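Local coordinates for catalase-3 (Neurospora crassa, PDB 4AJ9), which breaks hydrogen peroxide down to water and oxygen with a heme cofactor and so probably protects the cell from peroxide damage, at residues D118-A123 / G137-V142; P141-Q146 / F209-F214. All coordinates share one frame; numbering follows the deposited sequence.

Interaction 1. Residues D118-A123 / G137-V142. With HEM (protoporphyrin IX containing Fe), chain Y; ACT (acetate ion), chain B.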
loop_
_atom_site.group_PDB
_atom_site.type_symbol
_atom_site.label_atom_id
_atom_site.label_comp_id
_atom_site.label_asym_id
_atom_site.label_seq_id
_atom_site.Cartn_x
_atom_site.Cartn_y
_atom_site.Cartn_z
ATOM N N ASP C 118 -1.802 3.006 32.276
ATOM C CA ASP C 118 -0.882 2.463 31.279
ATOM C C ASP C 118 0.488 3.095 31.414
ATOM O O ASP C 118 0.636 4.161 32.014
ATOM C CB ASP C 118 -1.428 2.737 29.870
ATOM C CG ASP C 118 -0.959 1.722 28.843
ATOM O OD1 ASP C 118 -0.161 0.828 29.195
ATOM O OD2 ASP C 118 -1.391 1.829 27.669
ATOM N N VAL C 119 1.497 2.433 30.868
ATOM C CA VAL C 119 2.783 3.086 30.658
ATOM C C VAL C 119 2.516 4.237 29.682
ATOM O O VAL C 119 1.538 4.181 28.940
ATOM C CB VAL C 119 3.788 2.096 30.061
ATOM C CG1 VAL C 119 5.095 2.783 29.700
ATOM C CG2 VAL C 119 4.035 0.958 31.028
ATOM N N HIS C 120 3.337 5.289 29.716
ATOM C CA HIS C 120 3.170 6.419 28.807
ATOM C C HIS C 120 4.431 6.670 28.008
ATOM O O HIS C 120 5.532 6.651 28.563
ATOM C CB HIS C 120 2.815 7.692 29.580
ATOM C CG HIS C 120 1.489 7.616 30.260
ATOM N ND1 HIS C 120 1.251 6.773 31.321
ATOM C CD2 HIS C 120 0.310 8.223 29.985
ATOM C CE1 HIS C 120 -0.013 6.884 31.694
ATOM N NE2 HIS C 120 -0.607 7.757 30.898
ATOM N N GLY C 121 4.256 6.938 26.717
ATOM C CA GLY C 121 5.360 7.320 25.853
ATOM C C GLY C 121 5.773 8.771 26.054
ATOM O O GLY C 121 4.954 9.623 26.414
ATOM N N PHE C 122 7.051 9.051 25.816
ATOM C CA PHE C 122 7.624 10.388 25.977
ATOM C C PHE C 122 8.735 10.419 24.946
ATOM O O PHE C 122 9.886 10.113 25.249
ATOM C CB PHE C 122 8.209 10.539 27.382
ATOM C CG PHE C 122 8.634 11.952 27.751
ATOM C CD1 PHE C 122 9.225 12.798 26.829
ATOM C CD2 PHE C 122 8.463 12.412 29.056
ATOM C CE1 PHE C 122 9.617 14.082 27.194
ATOM C CE2 PHE C 122 8.859 13.687 29.432
ATOM C CZ PHE C 122 9.436 14.526 28.505
ATOM N N ALA C 123 8.374 10.723 23.704
ATOM C CA ALA C 123 9.318 10.586 22.600
ATOM C C ALA C 123 9.708 11.952 22.112
ATOM O O ALA C 123 8.844 12.766 21.802
ATOM C CB ALA C 123 8.692 9.773 21.458
ATOM N N GLY C 137 11.423 7.525 24.544
ATOM C CA GLY C 137 11.346 7.086 25.930
ATOM C C GLY C 137 9.942 6.858 26.457
ATOM O O GLY C 137 8.971 7.054 25.733
ATOM N N ASN C 138 9.842 6.413 27.713
ATOM C CA ASN C 138 8.564 6.306 28.414
ATOM C C ASN C 138 8.615 7.096 29.714
ATOM O O ASN C 138 9.658 7.644 30.055
ATOM C CB ASN C 138 8.233 4.840 28.718
ATOM C CG ASN C 138 7.703 4.108 27.504
ATOM O OD1 ASN C 138 7.155 4.729 26.602
ATOM N ND2 ASN C 138 7.876 2.784 27.467
ATOM N N ASN C 139 7.501 7.153 30.440
ATOM C CA ASN C 139 7.477 7.896 31.702
ATOM C C ASN C 139 7.835 7.012 32.895
ATOM O O ASN C 139 7.674 7.424 34.047
ATOM C CB ASN C 139 6.112 8.554 31.931
ATOM C CG ASN C 139 5.055 7.567 32.378
ATOM O OD1 ASN C 139 5.011 6.419 31.916
ATOM N ND2 ASN C 139 4.208 8.000 33.313
ATOM N N ILE C 140 8.300 5.801 32.588
ATOM C CA ILE C 140 8.725 4.797 33.570
ATOM C C ILE C 140 10.089 4.285 33.111
ATOM O O ILE C 140 10.303 4.104 31.920
ATOM C CB ILE C 140 7.721 3.642 33.616
ATOM C CG1 ILE C 140 6.428 4.113 34.298
ATOM C CG2 ILE C 140 8.311 2.411 34.308
ATOM C CD1 ILE C 140 5.256 3.144 34.114
ATOM N N PRO C 141 11.030 4.093 34.056
ATOM C CA PRO C 141 12.441 3.918 33.682
ATOM C C PRO C 141 12.836 2.493 33.327
ATOM O O PRO C 141 13.979 2.273 32.942
ATOM C CB PRO C 141 13.191 4.356 34.947
ATOM C CG PRO C 141 12.238 4.052 36.053
ATOM C CD PRO C 141 10.870 4.371 35.492
ATOM N N VAL C 142 11.920 1.544 33.472
ATOM C CA VAL C 142 12.223 0.156 33.167
ATOM C C VAL C 142 11.146 -0.425 32.259
ATOM O O VAL C 142 9.997 0.001 32.291
ATOM C CB VAL C 142 12.322 -0.704 34.451
ATOM C CG1 VAL C 142 13.520 -0.266 35.298
ATOM C CG2 VAL C 142 11.011 -0.621 35.247
HETATM C CHA HEM Y . 6.222 3.065 19.454
HETATM C CHB HEM Y . 8.731 3.589 23.592
HETATM C CHC HEM Y . 10.015 -1.076 23.355
HETATM C CHD HEM Y . 8.269 -1.328 18.843
HETATM C C1A HEM Y . 6.743 3.614 20.612
HETATM C C2A HEM Y . 6.525 4.967 21.109
HETATM C C3A HEM Y . 7.208 5.100 22.260
HETATM C C4A HEM Y . 7.896 3.851 22.519
HETATM C CMA HEM Y . 7.291 6.353 23.165
HETATM C CAA HEM Y . 5.613 6.030 20.439
HETATM C CBA HEM Y . 6.417 7.032 19.616
HETATM C CGA HEM Y . 5.472 8.082 19.093
HETATM O O1A HEM Y . 5.197 8.094 17.869
HETATM O O2A HEM Y . 4.981 8.909 19.908
HETATM C C1B HEM Y . 9.349 2.383 23.860
HETATM C C2B HEM Y . 10.306 2.134 24.924
HETATM C C3B HEM Y . 10.648 0.837 24.877
HETATM C C4B HEM Y . 9.937 0.238 23.764
HETATM C CMB HEM Y . 10.770 3.230 25.911
HETATM C CAB HEM Y . 11.656 0.061 25.757
HETATM C CBB HEM Y . 12.669 0.698 26.358
HETATM C C1C HEM Y . 9.726 -1.511 22.084
HETATM C C2C HEM Y . 10.196 -2.745 21.473
HETATM C C3C HEM Y . 9.686 -2.803 20.240
HETATM C C4C HEM Y . 8.925 -1.602 20.012
HETATM C CMC HEM Y . 11.074 -3.807 22.163
HETATM C CAC HEM Y . 9.906 -3.870 19.161
HETATM C CBC HEM Y . 11.079 -4.504 19.100
HETATM C C1D HEM Y . 7.551 -0.197 18.587
HETATM C C2D HEM Y . 6.865 0.057 17.347
HETATM C C3D HEM Y . 6.224 1.424 17.538
HETATM C C4D HEM Y . 6.595 1.862 18.866
HETATM C CMD HEM Y . 6.809 -0.874 16.117
HETATM C CAD HEM Y . 5.375 2.193 16.513
HETATM C CBD HEM Y . 6.309 3.173 15.812
HETATM C CGD HEM Y . 5.563 3.874 14.708
HETATM O O1D HEM Y . 6.011 4.972 14.299
HETATM O O2D HEM Y . 4.510 3.348 14.264
HETATM N NA HEM Y . 7.586 2.971 21.497
HETATM N NB HEM Y . 9.157 1.209 23.178
HETATM N NC HEM Y . 8.957 -0.839 21.158
HETATM N ND HEM Y . 7.380 0.876 19.451
HETATM FE FE HEM Y . 8.355 1.115 21.299
HETATM C C ACT B . 4.326 10.565 36.467
HETATM O O ACT B . 5.441 10.554 37.027
HETATM O OXT ACT B . 4.268 9.927 35.384
HETATM C CH3 ACT B . 3.156 11.302 37.078
#

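Interaction 2. Residues P141-Q146 / F209-F214. With HEM (protoporphyrin IX containing Fe), chain Y.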
loop_
_atom_site.group_PDB
_atom_site.type_symbol
_atom_site.label_atom_id
_atom_site.label_comp_id
_atom_site.label_asym_id
_atom_site.label_seq_id
_atom_site.Cartn_x
_atom_site.Cartn_y
_atom_site.Cartn_z
ATOM N N PRO C 141 11.030 4.093 34.056
ATOM C CA PRO C 141 12.441 3.918 33.682
ATOM C C PRO C 141 12.836 2.493 33.327
ATOM O O PRO C 141 13.979 2.273 32.942
ATOM C CB PRO C 141 13.191 4.356 34.947
ATOM C CG PRO C 141 12.238 4.052 36.053
ATOM C CD PRO C 141 10.870 4.371 35.492
ATOM N N VAL C 142 11.920 1.544 33.472
ATOM C CA VAL C 142 12.223 0.156 33.167
ATOM C C VAL C 142 11.146 -0.425 32.259
ATOM O O VAL C 142 9.997 0.001 32.291
ATOM C CB VAL C 142 12.322 -0.704 34.451
ATOM C CG1 VAL C 142 13.520 -0.266 35.298
ATOM C CG2 VAL C 142 11.011 -0.621 35.247
ATOM N N PHE C 143 11.512 -1.406 31.453
ATOM C CA PHE C 143 10.535 -2.028 30.581
ATOM C C PHE C 143 10.217 -3.471 30.988
ATOM O O PHE C 143 10.949 -4.063 31.768
ATOM C CB PHE C 143 10.970 -1.947 29.126
ATOM C CG PHE C 143 9.818 -2.036 28.165
ATOM C CD1 PHE C 143 8.942 -0.972 28.025
ATOM C CD2 PHE C 143 9.587 -3.188 27.449
ATOM C CE1 PHE C 143 7.870 -1.050 27.155
ATOM C CE2 PHE C 143 8.514 -3.280 26.585
ATOM C CZ PHE C 143 7.648 -2.211 26.439
ATOM N N PHE C 144 9.132 -4.025 30.445
ATOM C CA PHE C 144 8.603 -5.326 30.880
ATOM C C PHE C 144 9.485 -6.526 30.575
ATOM O O PHE C 144 9.456 -7.528 31.298
ATOM C CB PHE C 144 7.250 -5.624 30.219
ATOM C CG PHE C 144 6.141 -4.697 30.625
ATOM C CD1 PHE C 144 5.444 -4.893 31.815
ATOM C CD2 PHE C 144 5.761 -3.659 29.799
ATOM C CE1 PHE C 144 4.394 -4.050 32.171
ATOM C CE2 PHE C 144 4.713 -2.808 30.149
ATOM C CZ PHE C 144 4.030 -3.007 31.330
ATOM N N ILE C 145 10.229 -6.456 29.482
ATOM C CA ILE C 145 10.888 -7.648 28.966
ATOM C C ILE C 145 12.326 -7.335 28.631
ATOM O O ILE C 145 12.682 -6.176 28.477
ATOM C CB ILE C 145 10.182 -8.190 27.715
ATOM C CG1 ILE C 145 10.050 -7.069 26.678
ATOM C CG2 ILE C 145 8.795 -8.758 28.086
ATOM C CD1 ILE C 145 9.582 -7.513 25.333
ATOM N N GLN C 146 13.140 -8.379 28.524
ATOM C CA GLN C 146 14.593 -8.226 28.433
ATOM C C GLN C 146 15.131 -8.515 27.035
ATOM O O GLN C 146 16.309 -8.348 26.772
ATOM C CB GLN C 146 15.279 -9.150 29.446
ATOM C CG GLN C 146 14.823 -8.931 30.880
ATOM C CD GLN C 146 15.497 -9.863 31.864
ATOM O OE1 GLN C 146 15.431 -11.086 31.721
ATOM N NE2 GLN C 146 16.150 -9.290 32.873
ATOM N N PHE C 209 12.230 8.879 30.444
ATOM C CA PHE C 209 13.416 8.024 30.520
ATOM C C PHE C 209 13.734 7.379 29.183
ATOM O O PHE C 209 12.836 6.972 28.450
ATOM C CB PHE C 209 13.216 6.906 31.552
ATOM C CG PHE C 209 12.798 7.395 32.899
ATOM C CD1 PHE C 209 11.452 7.581 33.190
ATOM C CD2 PHE C 209 13.744 7.681 33.876
ATOM C CE1 PHE C 209 11.052 8.033 34.433
ATOM C CE2 PHE C 209 13.346 8.133 35.121
ATOM C CZ PHE C 209 11.993 8.304 35.400
ATOM N N GLY C 210 15.019 7.280 28.855
ATOM C CA GLY C 210 15.400 6.563 27.652
ATOM C C GLY C 210 15.351 5.074 27.918
ATOM O O GLY C 210 15.346 4.273 26.986
ATOM N N ILE C 211 15.318 4.720 29.207
ATOM C CA ILE C 211 15.313 3.327 29.687
ATOM C C ILE C 211 16.632 2.588 29.445
ATOM O O ILE C 211 17.296 2.174 30.391
ATOM C CB ILE C 211 14.141 2.499 29.138
ATOM C CG1 ILE C 211 12.810 3.152 29.524
ATOM C CG2 ILE C 211 14.213 1.042 29.652
ATOM C CD1 ILE C 211 11.636 2.210 29.473
ATOM N N HIS C 212 17.013 2.413 28.184
ATOM C CA HIS C 212 18.261 1.716 27.897
ATOM C C HIS C 212 19.463 2.517 28.309
ATOM O O HIS C 212 19.474 3.746 28.233
ATOM C CB HIS C 212 18.413 1.437 26.407
ATOM C CG HIS C 212 17.198 0.844 25.773
ATOM N ND1 HIS C 212 16.758 -0.433 26.057
ATOM C CD2 HIS C 212 16.344 1.342 24.849
ATOM C CE1 HIS C 212 15.678 -0.692 25.337
ATOM N NE2 HIS C 212 15.409 0.369 24.594
ATOM N N THR C 213 20.504 1.795 28.693
ATOM C CA THR C 213 21.839 2.356 28.687
ATOM C C THR C 213 22.248 2.549 27.229
ATOM O O THR C 213 22.136 1.628 26.418
ATOM C CB THR C 213 22.833 1.412 29.382
ATOM O OG1 THR C 213 22.298 1.008 30.652
ATOM C CG2 THR C 213 24.196 2.111 29.586
ATOM N N PHE C 214 22.689 3.759 26.909
ATOM C CA PHE C 214 23.307 4.063 25.624
ATOM C C PHE C 214 24.768 4.396 25.881
ATOM O O PHE C 214 25.263 4.192 26.996
ATOM C CB PHE C 214 22.595 5.229 24.937
ATOM C CG PHE C 214 21.211 4.888 24.442
ATOM C CD1 PHE C 214 20.120 4.968 25.295
ATOM C CD2 PHE C 214 21.002 4.489 23.128
ATOM C CE1 PHE C 214 18.848 4.659 24.855
ATOM C CE2 PHE C 214 19.722 4.181 22.669
ATOM C CZ PHE C 214 18.644 4.255 23.537
HETATM C CHA HEM Y . 6.222 3.065 19.454
HETATM C CHB HEM Y . 8.731 3.589 23.592
HETATM C CHC HEM Y . 10.015 -1.076 23.355
HETATM C CHD HEM Y . 8.269 -1.328 18.843
HETATM C C1A HEM Y . 6.743 3.614 20.612
HETATM C C2A HEM Y . 6.525 4.967 21.109
HETATM C C3A HEM Y . 7.208 5.100 22.260
HETATM C C4A HEM Y . 7.896 3.851 22.519
HETATM C CMA HEM Y . 7.291 6.353 23.165
HETATM C CAA HEM Y . 5.613 6.030 20.439
HETATM C CBA HEM Y . 6.417 7.032 19.616
HETATM C CGA HEM Y . 5.472 8.082 19.093
HETATM O O1A HEM Y . 5.197 8.094 17.869
HETATM O O2A HEM Y . 4.981 8.909 19.908
HETATM C C1B HEM Y . 9.349 2.383 23.860
HETATM C C2B HEM Y . 10.306 2.134 24.924
HETATM C C3B HEM Y . 10.648 0.837 24.877
HETATM C C4B HEM Y . 9.937 0.238 23.764
HETATM C CMB HEM Y . 10.770 3.230 25.911
HETATM C CAB HEM Y . 11.656 0.061 25.757
HETATM C CBB HEM Y . 12.669 0.698 26.358
HETATM C C1C HEM Y . 9.726 -1.511 22.084
HETATM C C2C HEM Y . 10.196 -2.745 21.473
HETATM C C3C HEM Y . 9.686 -2.803 20.240
HETATM C C4C HEM Y . 8.925 -1.602 20.012
HETATM C CMC HEM Y . 11.074 -3.807 22.163
HETATM C CAC HEM Y . 9.906 -3.870 19.161
HETATM C CBC HEM Y . 11.079 -4.504 19.100
HETATM C C1D HEM Y . 7.551 -0.197 18.587
HETATM C C2D HEM Y . 6.865 0.057 17.347
HETATM C C3D HEM Y . 6.224 1.424 17.538
HETATM C C4D HEM Y . 6.595 1.862 18.866
HETATM C CMD HEM Y . 6.809 -0.874 16.117
HETATM C CAD HEM Y . 5.375 2.193 16.513
HETATM C CBD HEM Y . 6.309 3.173 15.812
HETATM C CGD HEM Y . 5.563 3.874 14.708
HETATM O O1D HEM Y . 6.011 4.972 14.299
HETATM O O2D HEM Y . 4.510 3.348 14.264
HETATM N NA HEM Y . 7.586 2.971 21.497
HETATM N NB HEM Y . 9.157 1.209 23.178
HETATM N NC HEM Y . 8.957 -0.839 21.158
HETATM N ND HEM Y . 7.380 0.876 19.451
HETATM FE FE HEM Y . 8.355 1.115 21.299
#

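Interaction 1. Residues D118-A123 / G137-V142
The amide of N139 meets the H120 side chain obliquely, its plane 69° from that of the imidazole. The amide carbon CG of N139 rests 3.6 Å from H120 CB. N139 OD1 accepts the backbone N of H120 at 3.0 Å, with the donor tilted above the carbonyl plane. Its ND2 donates to an acetate, probably from the crystallisation liquor. N139 CG sits between its own backbone N and carbonyl carbon (chi1 76°), which brings the amide beside H120 CB. The backbone N of N139 then bonds H120 O at 2.8 Å, in the carbonyl plane, so two bonds tie this residue pair. The ring of F122 leads away from the contact, stacking on W230 and meeting W271 and F103 edge-to-face. V119 crosses N138 at about a right angle, with V119 CG1 3.7 Å from N138 CG. V119 CG2 touches I140 CD1 more loosely. G121 lies against the heme, its CA 3.4 Å from heme CMA. A CB placed there would probably run into that methyl. F122 and G137 form an antiparallel hydrogen-bonded pair, with F122 N to G137 O at 2.8 Å. These are the open ends of the beta hairpin of strands 121-128 and 131-138, part of the catalase beta-barrel. They form a wall of the heme pocket and carry N138, the predicted active-site asparagine.

Interaction 2. Residues P141-Q146 / F209-F214
P141 lies over one face of the F209 ring, and the two side chains run side by side, pointing the same way. P141 CB makes a CH-pi contact 3.7 Å from the ring centroid, 17° off the ring normal. P141 CD reaches the other part of the ring, at F209 CE1. F209 holds CG anti to its carbonyl carbon (chi1 -53°), which turns a face of the ring toward P141 CB. An alanine at F209 would remove this surface and is likely to leave one side of the P141 ring without its packing partner. I211 is the middle residue of a classic gamma turn, closed by H212 N to G210 O at 2.8 Å. Both branches of I211 lie against P141 O and the heme vinyl group. The CG2 methyl of I211 sits 3.5 Å from P141 O. The longer branch carries I211 CD1 to 4.2 Å from F143 CB. I211 CD1 is also 3.6 Å from the vinyl carbon CBB of HEM. With CG anti to its backbone N (chi1 -156°), F143 swings its ring onto the heme vinyl group, whose carbon CAB lies over one face, 3.7 Å from F143 CG. F144 CD2 lies over the opposite face. H212 brings NE2 to 3.3 Å from heme CBB, and both its ring nitrogens are hydrogen-bonded, to D342 and R348. Around these two loops, W192 of helix 187-193 packs on P141. L344 of helix 343-360 touches F143 and H212, and helix 151-158 packs on F143. Short strands 208-209 and 214-217 flank the I211 loop.

How the interactions relate
Interactions 1 and 2 adjoin, their centres about 9 Å apart, and share P141 and V142. The chain leaves the hairpin of interaction 1 at N138 and enters the loop of interaction 2. A probable hydrogen bond from F209 N to N138 O, 2.9 Å, joins them directly. I211 CD1 also packs 3.4 Å from I140 O. Both contacts line one heme. Interaction 1 meets it mainly at the methyls CMA and CMB; F143, I211 and H212 of interaction 2 gather at the vinyl group CAB-CBB. The predicted active-site residues lie close by. At their nearest atoms the N138 and H65 side chains are about 3 Å apart, and those of F143 and N138 about 4 Å.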